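Local coordinates for cytochrome P450 (Rhodococcus erythropolis, PDB 3WEC), which is a haem-dependent cytochrome P450 monooxygenase that hydroxylates the quinoline nitrogen of aurachin alkaloids, an essential step for their antibiotic activity, at residues P87-G92 / R98-T103; H108-G113 / V240-A245; V115-T120 / V231-D236; D209-L214 / A245-I250. All blocks are in the same frame, centred on the assembly; numbering follows the deposited sequence.

Interaction 1 (P87-G92 / R98-T103); sequences PFLGLG and RPFMLT. With HEM (protoporphyrin IX containing Fe), chain B.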
# COMPACT_ATOMS: atom_id res chain seq x y z
N PRO A 87 -9.69 -8.09 11.84
CA PRO A 87 -9.19 -6.75 12.20
C PRO A 87 -8.75 -5.98 10.95
O PRO A 87 -7.96 -6.49 10.15
CB PRO A 87 -7.98 -7.03 13.08
CG PRO A 87 -8.12 -8.43 13.53
CD PRO A 87 -8.91 -9.16 12.48
N PHE A 88 -9.30 -4.79 10.79
CA PHE A 88 -9.10 -4.02 9.57
C PHE A 88 -9.05 -2.52 9.88
O PHE A 88 -9.92 -2.00 10.60
CB PHE A 88 -10.23 -4.37 8.59
CG PHE A 88 -10.16 -3.65 7.28
CD1 PHE A 88 -11.26 -2.94 6.81
CD2 PHE A 88 -9.01 -3.69 6.49
CE1 PHE A 88 -11.21 -2.29 5.59
CE2 PHE A 88 -8.96 -3.02 5.27
CZ PHE A 88 -10.06 -2.32 4.83
N LEU A 89 -7.99 -1.87 9.38
CA LEU A 89 -7.86 -0.40 9.37
C LEU A 89 -9.14 0.18 8.80
O LEU A 89 -9.58 -0.23 7.73
CB LEU A 89 -6.71 0.05 8.46
CG LEU A 89 -5.36 0.65 8.89
CD1 LEU A 89 -4.76 1.40 7.70
CD2 LEU A 89 -5.44 1.56 10.10
N GLY A 90 -9.78 1.11 9.49
CA GLY A 90 -11.02 1.63 8.91
C GLY A 90 -12.32 0.90 9.25
O GLY A 90 -13.41 1.35 8.86
N LEU A 91 -12.22 -0.23 9.94
CA LEU A 91 -13.24 -0.57 10.94
C LEU A 91 -12.91 0.44 12.02
O LEU A 91 -13.64 0.61 13.01
CB LEU A 91 -13.04 -1.99 11.47
CG LEU A 91 -13.83 -3.19 10.96
CD1 LEU A 91 -14.39 -3.00 9.55
CD2 LEU A 91 -12.98 -4.46 11.09
N GLY A 92 -11.79 1.14 11.80
CA GLY A 92 -11.29 2.17 12.69
C GLY A 92 -11.00 1.59 14.04
O GLY A 92 -10.80 0.39 14.18
N ARG A 98 -11.54 7.92 11.68
CA ARG A 98 -11.10 9.25 11.25
C ARG A 98 -9.57 9.46 11.19
O ARG A 98 -9.05 9.85 10.14
CB ARG A 98 -11.74 10.33 12.14
CG ARG A 98 -13.14 10.79 11.75
CD ARG A 98 -13.51 11.96 12.64
NE ARG A 98 -12.41 12.96 12.74
CZ ARG A 98 -11.61 13.15 13.80
NH1 ARG A 98 -11.74 12.41 14.90
NH2 ARG A 98 -10.66 14.07 13.75
N PRO A 99 -8.85 9.22 12.31
CA PRO A 99 -7.43 9.51 12.17
C PRO A 99 -6.69 8.52 11.25
O PRO A 99 -5.48 8.63 11.10
CB PRO A 99 -6.91 9.48 13.62
CG PRO A 99 -8.14 9.55 14.49
CD PRO A 99 -9.20 8.85 13.70
N PHE A 100 -7.44 7.60 10.63
CA PHE A 100 -6.91 6.70 9.60
C PHE A 100 -7.06 7.22 8.15
O PHE A 100 -6.80 6.48 7.18
CB PHE A 100 -7.54 5.30 9.72
CG PHE A 100 -7.20 4.57 10.98
CD1 PHE A 100 -5.99 4.81 11.65
CD2 PHE A 100 -8.07 3.60 11.49
CE1 PHE A 100 -5.68 4.12 12.82
CE2 PHE A 100 -7.75 2.90 12.65
CZ PHE A 100 -6.57 3.16 13.32
N MET A 101 -7.51 8.48 8.01
CA MET A 101 -7.71 9.10 6.69
C MET A 101 -8.77 8.39 5.86
O MET A 101 -8.86 8.63 4.65
CB MET A 101 -6.40 9.13 5.87
CG MET A 101 -5.17 9.68 6.58
SD MET A 101 -4.98 11.46 6.56
CE MET A 101 -3.59 11.65 7.68
N LEU A 102 -9.53 7.47 6.47
CA LEU A 102 -10.76 6.93 5.88
C LEU A 102 -11.89 7.89 6.19
O LEU A 102 -12.86 7.58 6.91
CB LEU A 102 -11.09 5.52 6.38
CG LEU A 102 -10.10 4.40 6.03
CD1 LEU A 102 -10.90 3.12 5.88
CD2 LEU A 102 -9.32 4.62 4.74
N THR A 103 -11.73 9.10 5.65
CA THR A 103 -12.64 10.20 5.90
C THR A 103 -12.56 11.25 4.79
O THR A 103 -11.65 11.24 3.96
CB THR A 103 -12.42 10.83 7.30
OG1 THR A 103 -13.46 11.79 7.55
CG2 THR A 103 -11.03 11.49 7.44
CHA HEM B . -2.94 6.13 0.83
CHB HEM B . -0.54 3.17 -2.36
CHC HEM B . 3.52 3.50 0.38
CHD HEM B . 1.00 6.35 3.70
C1A HEM B . -2.56 5.24 -0.24
C2A HEM B . -3.58 4.74 -1.22
C3A HEM B . -2.85 3.89 -2.13
C4A HEM B . -1.48 3.92 -1.61
CMA HEM B . -3.41 3.12 -3.35
CAA HEM B . -5.07 5.01 -1.39
CBA HEM B . -5.11 6.28 -2.27
CGA HEM B . -6.53 6.59 -2.78
O1A HEM B . -7.56 6.18 -2.16
O2A HEM B . -6.64 7.31 -3.81
C1B HEM B . 0.81 3.00 -1.84
C2B HEM B . 1.79 2.30 -2.67
C3B HEM B . 2.94 2.39 -1.82
C4B HEM B . 2.53 3.13 -0.64
CMB HEM B . 1.66 1.59 -3.99
CAB HEM B . 4.26 1.80 -2.19
CBB HEM B . 4.93 1.13 -1.29
C1C HEM B . 3.20 4.35 1.51
C2C HEM B . 4.13 4.55 2.62
C3C HEM B . 3.36 5.37 3.58
C4C HEM B . 2.04 5.60 3.01
CMC HEM B . 5.53 4.00 2.70
CAC HEM B . 3.76 5.88 4.93
CBC HEM B . 5.00 5.86 5.35
C1D HEM B . -0.38 6.49 3.22
C2D HEM B . -1.30 7.38 3.92
C3D HEM B . -2.52 7.33 3.08
C4D HEM B . -2.09 6.47 1.96
CMD HEM B . -1.08 8.09 5.23
CAD HEM B . -3.84 8.00 3.30
CBD HEM B . -3.83 9.29 2.45
CGD HEM B . -5.08 10.09 2.59
O1D HEM B . -4.95 11.35 2.55
O2D HEM B . -6.19 9.49 2.74
NA HEM B . -1.18 4.83 -0.51
NB HEM B . 1.25 3.56 -0.67
NC HEM B . 1.96 5.02 1.70
ND HEM B . -0.82 5.99 2.03
FE HEM B . 0.29 4.71 0.79
O HOH W 1 -0.26 2.46 1.67
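L89 lays a methyl over the ring of F100. CD2 of L89 lies 3.4 Å from the centroid of the F100 ring and only 4° off its normal, so this CH-pi contact falls over the middle of the face. G92 meets the same ring near its plane, with its CA 3.6 Å from CE2 of F100. Next to these, L102 CD1 packs tightly on CA of G90 at 3.4 Å. The backbone there leaves room for a leucine methyl because G90 has no side chain. G90 takes the third position of a type II beta turn, closed by L91 N to F88 O at 3.0 Å, and its positive phi suits glycine. Across the contact, F100 ends the short 3-10 segment 98-100. Its CG stands beside the backbone N (chi1 -66°), which turns the ring toward the beta turn. M101 follows and places its CB 3.2 Å from O2D of the haem. F88, F100 and L102 all touch the bound aurachin intermediate, so this loop packing forms part of the substrate pocket wall. Both segments belong to the loop between helices 73-81 and 107-121. Helix 240-271 covers L89, F100 and M101 through L249, V115 of helix 107-121 packs on M101, and helix 194-216 borders P87.

Interaction 2 (H108-G113 / V240-A245); sequences HTRLRG and VDEIAA. With HEM (protoporphyrin IX containing Fe), chain B.
E242 is met by R110 and L111, two neighbours on helix 107-121, while other residues of that helix turn to the haem. H108 comes first. Its NE2 donates to O1D of a haem propionate at 2.8 Å, and the oxygen lies at the ring edge. R110 is next to take part. Its CG is anti to the backbone N (chi1 159°) and the chain stays extended to NE, which carries the guanidinium across to E242. The grip is end-on with two nitrogens: R110 NH1 to E242 OE2 and R110 NH2 to E242 OE1, both 2.6 Å. OE1 uses its syn lone pair, whereas OE2 is met on the syn side but 30° out of the carboxylate plane. The two flat groups are twisted 34° apart. E242 is buried and well supplied with partners, since OE2 also bridges to R98 and OE1 takes the backbone N-H of S239. These donors probably favour the charged carboxylate. L111 adds CD2 against E242 OE2 at 3.9 Å. R112 bends at its second side-chain torsion, and its NH1 reaches the same haem O1D at 2.6 Å. CB of R112 also packs over one face of the H108 ring, so the two propionate donors lie against each other. H108 and R112 stand one helical turn apart, the spacing of the propionate-binding His-x-x-x-Arg pattern found on the C helix of many cytochromes P450, here tied to the start of the long helix 240-271.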
# COMPACT_ATOMS: atom_id res chain seq x y z
N HIS A 108 -10.93 15.24 6.87
CA HIS A 108 -9.74 14.67 6.21
C HIS A 108 -8.80 15.80 5.95
O HIS A 108 -7.60 15.66 6.19
CB HIS A 108 -10.05 13.96 4.89
CG HIS A 108 -8.85 13.83 3.99
ND1 HIS A 108 -8.49 14.80 3.10
CD2 HIS A 108 -7.89 12.85 3.90
CE1 HIS A 108 -7.38 14.42 2.46
NE2 HIS A 108 -7.01 13.22 2.96
N THR A 109 -9.33 16.92 5.44
CA THR A 109 -8.55 18.13 5.17
C THR A 109 -7.73 18.58 6.37
O THR A 109 -6.52 18.81 6.25
CB THR A 109 -9.48 19.28 4.69
OG1 THR A 109 -10.28 18.82 3.59
CG2 THR A 109 -8.67 20.56 4.28
N ARG A 110 -8.37 18.67 7.53
CA ARG A 110 -7.66 19.06 8.78
C ARG A 110 -6.56 18.05 9.12
O ARG A 110 -5.42 18.43 9.31
CB ARG A 110 -8.60 19.23 9.99
CG ARG A 110 -7.89 19.12 11.35
CD ARG A 110 -8.80 19.36 12.57
NE ARG A 110 -8.09 19.28 13.86
CZ ARG A 110 -7.86 18.13 14.49
NH1 ARG A 110 -8.31 17.00 13.96
NH2 ARG A 110 -7.19 18.11 15.64
N LEU A 111 -6.92 16.78 9.18
CA LEU A 111 -5.96 15.72 9.54
C LEU A 111 -4.78 15.61 8.56
O LEU A 111 -3.62 15.49 8.99
CB LEU A 111 -6.69 14.40 9.67
CG LEU A 111 -7.62 14.24 10.90
CD1 LEU A 111 -8.66 13.14 10.66
CD2 LEU A 111 -6.79 13.95 12.16
N ARG A 112 -5.07 15.71 7.26
CA ARG A 112 -4.06 15.62 6.20
C ARG A 112 -3.04 16.71 6.30
O ARG A 112 -1.85 16.45 6.12
CB ARG A 112 -4.71 15.75 4.79
CG ARG A 112 -3.71 15.73 3.65
CD ARG A 112 -3.17 14.34 3.35
NE ARG A 112 -2.31 14.39 2.16
CZ ARG A 112 -2.15 13.41 1.28
NH1 ARG A 112 -2.80 12.25 1.40
NH2 ARG A 112 -1.33 13.59 0.25
N GLY A 113 -3.51 17.95 6.48
CA GLY A 113 -2.64 19.09 6.55
C GLY A 113 -1.68 19.03 7.73
O GLY A 113 -0.48 19.26 7.57
N VAL A 240 -3.88 13.92 21.24
CA VAL A 240 -2.94 12.86 21.55
C VAL A 240 -3.46 11.49 21.06
O VAL A 240 -2.68 10.62 20.61
CB VAL A 240 -2.57 12.90 23.06
CG1 VAL A 240 -1.71 11.70 23.45
CG2 VAL A 240 -1.81 14.19 23.37
N ASP A 241 -4.78 11.27 21.08
CA ASP A 241 -5.32 10.09 20.40
C ASP A 241 -5.18 10.18 18.86
O ASP A 241 -5.01 9.16 18.21
CB ASP A 241 -6.78 9.81 20.78
CG ASP A 241 -7.00 9.70 22.28
OD1 ASP A 241 -7.99 10.29 22.75
OD2 ASP A 241 -6.20 9.03 22.98
N GLU A 242 -5.24 11.40 18.29
CA GLU A 242 -5.02 11.59 16.86
C GLU A 242 -3.57 11.24 16.49
O GLU A 242 -3.36 10.54 15.50
CB GLU A 242 -5.43 13.02 16.39
CG GLU A 242 -6.94 13.28 16.36
CD GLU A 242 -7.33 14.75 16.06
OE1 GLU A 242 -6.58 15.72 16.35
OE2 GLU A 242 -8.43 14.94 15.51
N ILE A 243 -2.61 11.64 17.34
CA ILE A 243 -1.17 11.39 17.15
C ILE A 243 -0.88 9.89 17.18
O ILE A 243 -0.13 9.38 16.36
CB ILE A 243 -0.28 12.09 18.22
CG1 ILE A 243 -0.28 13.61 18.09
CG2 ILE A 243 1.17 11.62 18.13
CD1 ILE A 243 -0.03 14.33 19.38
N ALA A 244 -1.49 9.17 18.11
CA ALA A 244 -1.25 7.73 18.26
C ALA A 244 -1.92 6.92 17.15
O ALA A 244 -1.33 5.96 16.62
CB ALA A 244 -1.75 7.28 19.61
N ALA A 245 -3.14 7.31 16.77
CA ALA A 245 -3.81 6.65 15.65
C ALA A 245 -3.10 6.81 14.28
O ALA A 245 -2.97 5.82 13.54
CB ALA A 245 -5.28 7.03 15.58
CHA HEM B . -2.94 6.13 0.83
CHB HEM B . -0.54 3.17 -2.36
CHC HEM B . 3.52 3.50 0.38
CHD HEM B . 1.00 6.35 3.70
C1A HEM B . -2.56 5.24 -0.24
C2A HEM B . -3.58 4.74 -1.22
C3A HEM B . -2.85 3.89 -2.13
C4A HEM B . -1.48 3.92 -1.61
CMA HEM B . -3.41 3.12 -3.35
CAA HEM B . -5.07 5.01 -1.39
CBA HEM B . -5.11 6.28 -2.27
CGA HEM B . -6.53 6.59 -2.78
O1A HEM B . -7.56 6.18 -2.16
O2A HEM B . -6.64 7.31 -3.81
C1B HEM B . 0.81 3.00 -1.84
C2B HEM B . 1.79 2.30 -2.67
C3B HEM B . 2.94 2.39 -1.82
C4B HEM B . 2.53 3.13 -0.64
CMB HEM B . 1.66 1.59 -3.99
CAB HEM B . 4.26 1.80 -2.19
CBB HEM B . 4.93 1.13 -1.29
C1C HEM B . 3.20 4.35 1.51
C2C HEM B . 4.13 4.55 2.62
C3C HEM B . 3.36 5.37 3.58
C4C HEM B . 2.04 5.60 3.01
CMC HEM B . 5.53 4.00 2.70
CAC HEM B . 3.76 5.88 4.93
CBC HEM B . 5.00 5.86 5.35
C1D HEM B . -0.38 6.49 3.22
C2D HEM B . -1.30 7.38 3.92
C3D HEM B . -2.52 7.33 3.08
C4D HEM B . -2.09 6.47 1.96
CMD HEM B . -1.08 8.09 5.23
CAD HEM B . -3.84 8.00 3.30
CBD HEM B . -3.83 9.29 2.45
CGD HEM B . -5.08 10.09 2.59
O1D HEM B . -4.95 11.35 2.55
O2D HEM B . -6.19 9.49 2.74
NA HEM B . -1.18 4.83 -0.51
NB HEM B . 1.25 3.56 -0.67
NC HEM B . 1.96 5.02 1.70
ND HEM B . -0.82 5.99 2.03
FE HEM B . 0.29 4.71 0.79
O HOH W 1 -0.26 2.46 1.67

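Interaction 3 (V115-T120 / V231-D236); sequences VSDAFT and VSHGGD
D117 points from helix 107-121 at the loop that follows helix 224-230, and CB, CG and OD2 all meet it. CB comes first, 3.5 Å from NE2 of H233 and also near V231 CG2. CG follows, 3.8 Å from CG2 of V231, which packs against the carboxylate carbon. At the tip, OD2 accepts a hydrogen bond from H233 NE2 at 2.9 Å, with an N-H...O angle of 151°. The imidazole comes to the anti side of OD2, and the carboxylate and ring planes are 35° apart. OD1 is held by R121 NE of the same helix, so both oxygens have a partner. D117 gets there with CG anti to its backbone N (chi1 174°), which carries the carboxylate out to the loop. Beside it, A118 packs against V231, with their CB atoms 4.5 Å apart. H233 is itself supported by a tight loop: its backbone N bonds to D236 O at 2.8 Å, with G234 and G235, both of positive phi, making the turn. D236 then bridges to R110 of helix 107-121. H233 is exposed, whereas V231 is buried. This His-carboxylate hydrogen bond joins the C helix of the P450 fold to the loop that leads from the H helix into the long helix 240-271.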
# COMPACT_ATOMS: atom_id res chain seq x y z
N VAL A 115 -0.88 16.31 9.55
CA VAL A 115 -0.03 15.13 9.45
C VAL A 115 1.06 15.30 8.38
O VAL A 115 2.24 15.13 8.67
CB VAL A 115 -0.89 13.89 9.22
CG1 VAL A 115 -0.04 12.70 8.84
CG2 VAL A 115 -1.74 13.59 10.45
N SER A 116 0.69 15.70 7.17
CA SER A 116 1.68 15.81 6.12
C SER A 116 2.71 16.89 6.39
O SER A 116 3.80 16.84 5.82
CB SER A 116 1.03 16.11 4.78
OG SER A 116 0.23 17.26 4.87
N ASP A 117 2.36 17.89 7.23
CA ASP A 117 3.35 18.92 7.59
C ASP A 117 4.46 18.23 8.45
O ASP A 117 5.66 18.29 8.16
CB ASP A 117 2.67 20.14 8.26
CG ASP A 117 3.65 21.16 8.79
OD1 ASP A 117 4.84 20.83 8.93
OD2 ASP A 117 3.26 22.35 9.03
N ALA A 118 4.04 17.49 9.47
CA ALA A 118 5.00 16.76 10.28
C ALA A 118 5.72 15.67 9.49
O ALA A 118 6.89 15.36 9.76
CB ALA A 118 4.31 16.16 11.48
N PHE A 119 5.03 15.09 8.52
CA PHE A 119 5.54 13.86 7.90
C PHE A 119 6.74 14.19 6.99
O PHE A 119 7.74 13.46 6.94
CB PHE A 119 4.48 13.11 7.09
CG PHE A 119 4.99 11.83 6.50
CD1 PHE A 119 5.04 10.67 7.27
CD2 PHE A 119 5.39 11.75 5.18
CE1 PHE A 119 5.51 9.46 6.74
CE2 PHE A 119 5.85 10.56 4.62
CZ PHE A 119 5.93 9.41 5.40
N THR A 120 6.61 15.33 6.32
CA THR A 120 7.60 15.82 5.41
C THR A 120 8.87 16.24 6.16
O THR A 120 9.97 15.96 5.73
CB THR A 120 7.02 17.00 4.63
OG1 THR A 120 6.58 17.96 5.58
CG2 THR A 120 5.81 16.56 3.82
N VAL A 231 3.38 20.03 15.73
CA VAL A 231 2.74 20.69 14.59
C VAL A 231 1.55 21.59 15.02
O VAL A 231 0.69 21.16 15.78
CB VAL A 231 2.41 19.70 13.44
CG1 VAL A 231 1.30 18.71 13.82
CG2 VAL A 231 2.08 20.44 12.16
N SER A 232 1.55 22.83 14.55
CA SER A 232 0.52 23.81 14.93
C SER A 232 0.20 24.77 13.79
O SER A 232 1.06 25.57 13.38
CB SER A 232 0.94 24.58 16.21
OG SER A 232 0.39 25.90 16.27
N HIS A 233 -1.05 24.69 13.29
CA HIS A 233 -1.52 25.50 12.15
C HIS A 233 -2.48 26.60 12.59
O HIS A 233 -3.69 26.52 12.34
CB HIS A 233 -2.20 24.61 11.09
CG HIS A 233 -1.26 23.71 10.31
ND1 HIS A 233 -1.67 23.00 9.24
CD2 HIS A 233 0.09 23.41 10.48
CE1 HIS A 233 -0.64 22.29 8.75
NE2 HIS A 233 0.44 22.55 9.51
N GLY A 234 -1.94 27.61 13.26
CA GLY A 234 -2.72 28.75 13.79
C GLY A 234 -3.64 28.31 14.92
O GLY A 234 -4.85 28.46 14.84
N GLY A 235 -3.06 27.73 15.96
CA GLY A 235 -3.85 27.22 17.09
C GLY A 235 -4.35 25.80 16.93
O GLY A 235 -4.66 25.13 17.93
N ASP A 236 -4.43 25.33 15.67
CA ASP A 236 -4.96 24.00 15.41
C ASP A 236 -3.85 22.97 15.49
O ASP A 236 -2.75 23.17 14.97
CB ASP A 236 -5.70 23.91 14.06
CG ASP A 236 -6.41 22.56 13.88
OD1 ASP A 236 -6.38 21.78 14.84
OD2 ASP A 236 -6.98 22.27 12.81

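Interaction 4 (D209-L214 / A245-I250); sequences DYFRTL and ATCLLI
F211 leaves helix 194-216 with its CG beside the backbone N (chi1 -81°), and C247 leaves helix 240-271 with SG anti to its carbonyl carbon (chi1 -66°). These torsions set the phenyl ring flat over the cysteine. CB of C247 lies 3.4 Å from the F211 ring centroid and 13° off the normal, a CH-pi contact over the middle of the face. The closest approach is to the near part of the ring, where CD2 of F211 is 3.4 Å from C247 CB. SG sits over the same face but further out, 4.5 Å from the ring centroid of F211, as a Cys sulfur-aromatic contact. Y210 takes the other face of the ring. Its CD2 lies toward the rim, so the phenyl is held between its own helix and the facing one. The backbone N of L248 comes obliquely to F211 CD2 at 4.0 Å. In the P450 fold helix 194-216 is the G helix, and helix 240-271 is the long one that passes over the haem. Here the two come close, with the CA atoms of F211 and C247 6.8 Å apart. A244, T251 and I167 also touch the F211 side chain. L248 turns to I204, S207 and I208 one to two turns earlier on the G helix. L249 touches the haem and the bound aurachin intermediate. On the more exposed side of helix 194-216, R212 NH2 pairs with D209 OD1 at 3.4 Å, and R212 NE bridges to D241 at the start of helix 240-271.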
# COMPACT_ATOMS: atom_id res chain seq x y z
N ASP A 209 -1.53 2.17 22.58
CA ASP A 209 -1.18 2.51 23.98
C ASP A 209 0.22 3.11 24.05
O ASP A 209 0.44 4.24 24.56
CB ASP A 209 -1.24 1.27 24.92
CG ASP A 209 -2.37 1.35 25.93
OD1 ASP A 209 -3.56 1.31 25.52
OD2 ASP A 209 -2.07 1.45 27.15
N TYR A 210 1.17 2.34 23.52
CA TYR A 210 2.55 2.74 23.44
C TYR A 210 2.75 4.09 22.72
O TYR A 210 3.52 4.92 23.17
CB TYR A 210 3.32 1.66 22.72
CG TYR A 210 4.68 2.08 22.34
CD1 TYR A 210 5.72 1.95 23.23
CD2 TYR A 210 4.95 2.59 21.08
CE1 TYR A 210 6.98 2.35 22.91
CE2 TYR A 210 6.22 3.00 20.76
CZ TYR A 210 7.23 2.88 21.69
OH TYR A 210 8.52 3.26 21.45
N PHE A 211 2.08 4.29 21.58
CA PHE A 211 2.24 5.55 20.83
C PHE A 211 1.81 6.79 21.60
O PHE A 211 2.56 7.76 21.60
CB PHE A 211 1.68 5.51 19.40
CG PHE A 211 2.61 4.84 18.40
CD1 PHE A 211 3.97 5.21 18.34
CD2 PHE A 211 2.14 3.87 17.52
CE1 PHE A 211 4.83 4.60 17.42
CE2 PHE A 211 3.01 3.23 16.63
CZ PHE A 211 4.35 3.61 16.58
N ARG A 212 0.65 6.76 22.26
CA ARG A 212 0.20 7.82 23.20
C ARG A 212 1.32 8.24 24.17
O ARG A 212 1.75 9.40 24.19
CB ARG A 212 -0.97 7.37 24.06
CG ARG A 212 -2.24 7.03 23.32
CD ARG A 212 -3.37 7.01 24.34
NE ARG A 212 -4.65 6.64 23.72
CZ ARG A 212 -5.21 5.43 23.77
NH1 ARG A 212 -6.38 5.25 23.17
NH2 ARG A 212 -4.63 4.39 24.41
N THR A 213 1.76 7.26 24.94
CA THR A 213 2.74 7.39 26.00
C THR A 213 4.06 7.97 25.50
O THR A 213 4.65 8.82 26.17
CB THR A 213 2.96 6.00 26.64
OG1 THR A 213 1.69 5.50 27.10
CG2 THR A 213 3.95 6.07 27.81
N LEU A 214 4.54 7.51 24.34
CA LEU A 214 5.75 8.09 23.73
C LEU A 214 5.59 9.59 23.38
O LEU A 214 6.51 10.39 23.59
CB LEU A 214 6.20 7.28 22.51
CG LEU A 214 7.48 7.77 21.82
CD1 LEU A 214 8.70 7.74 22.75
CD2 LEU A 214 7.75 6.98 20.55
N ALA A 245 -3.14 7.31 16.77
CA ALA A 245 -3.81 6.65 15.65
C ALA A 245 -3.10 6.81 14.28
O ALA A 245 -2.97 5.82 13.54
CB ALA A 245 -5.28 7.03 15.58
N THR A 246 -2.64 8.03 13.99
CA THR A 246 -1.72 8.35 12.91
C THR A 246 -0.41 7.56 12.92
O THR A 246 0.04 7.05 11.89
CB THR A 246 -1.31 9.85 12.97
OG1 THR A 246 -2.46 10.65 12.85
CG2 THR A 246 -0.31 10.17 11.90
N CYS A 247 0.24 7.48 14.06
CA CYS A 247 1.42 6.57 14.15
C CYS A 247 1.13 5.14 13.68
O CYS A 247 1.89 4.58 12.84
CB CYS A 247 2.07 6.66 15.52
SG CYS A 247 2.81 8.29 15.80
N LEU A 248 0.04 4.56 14.17
CA LEU A 248 -0.37 3.20 13.76
C LEU A 248 -0.68 3.20 12.24
O LEU A 248 -0.34 2.24 11.54
CB LEU A 248 -1.64 2.77 14.48
CG LEU A 248 -2.02 1.31 14.82
CD1 LEU A 248 -3.49 1.09 14.59
CD2 LEU A 248 -1.26 0.18 14.15
N LEU A 249 -1.36 4.25 11.75
CA LEU A 249 -1.78 4.25 10.34
C LEU A 249 -0.55 4.18 9.44
O LEU A 249 -0.46 3.39 8.48
CB LEU A 249 -2.65 5.47 10.01
CG LEU A 249 -2.67 5.90 8.54
CD1 LEU A 249 -3.49 4.83 7.80
CD2 LEU A 249 -3.35 7.25 8.37
N ILE A 250 0.41 5.02 9.78
CA ILE A 250 1.69 5.04 9.13
C ILE A 250 2.49 3.74 9.24
O ILE A 250 3.11 3.33 8.27
CB ILE A 250 2.44 6.28 9.57
CG1 ILE A 250 1.79 7.44 8.72
CG2 ILE A 250 3.93 6.08 9.42
CD1 ILE A 250 2.60 8.66 8.56

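Interaction 1 comes first along the chain and is complete before the others open. Interactions 2 and 3 both use helix 107-121, with centres about 9 Å apart, and 3 falls within the span of 2. Interactions 2 and 4 share A245 and helix 240-271, with centres about 11 Å apart; interaction 4 alternates in sequence with both 2 and 3. R98 of interaction 1 bridges to E242 of interaction 2, R110 of 2 to D236 of 3, and D241 of 2 to R212 of 4. The long helix 240-271 thus joins the haem-binding helix, the substrate-pocket loop and the outer helix 194-216 into one packed unit.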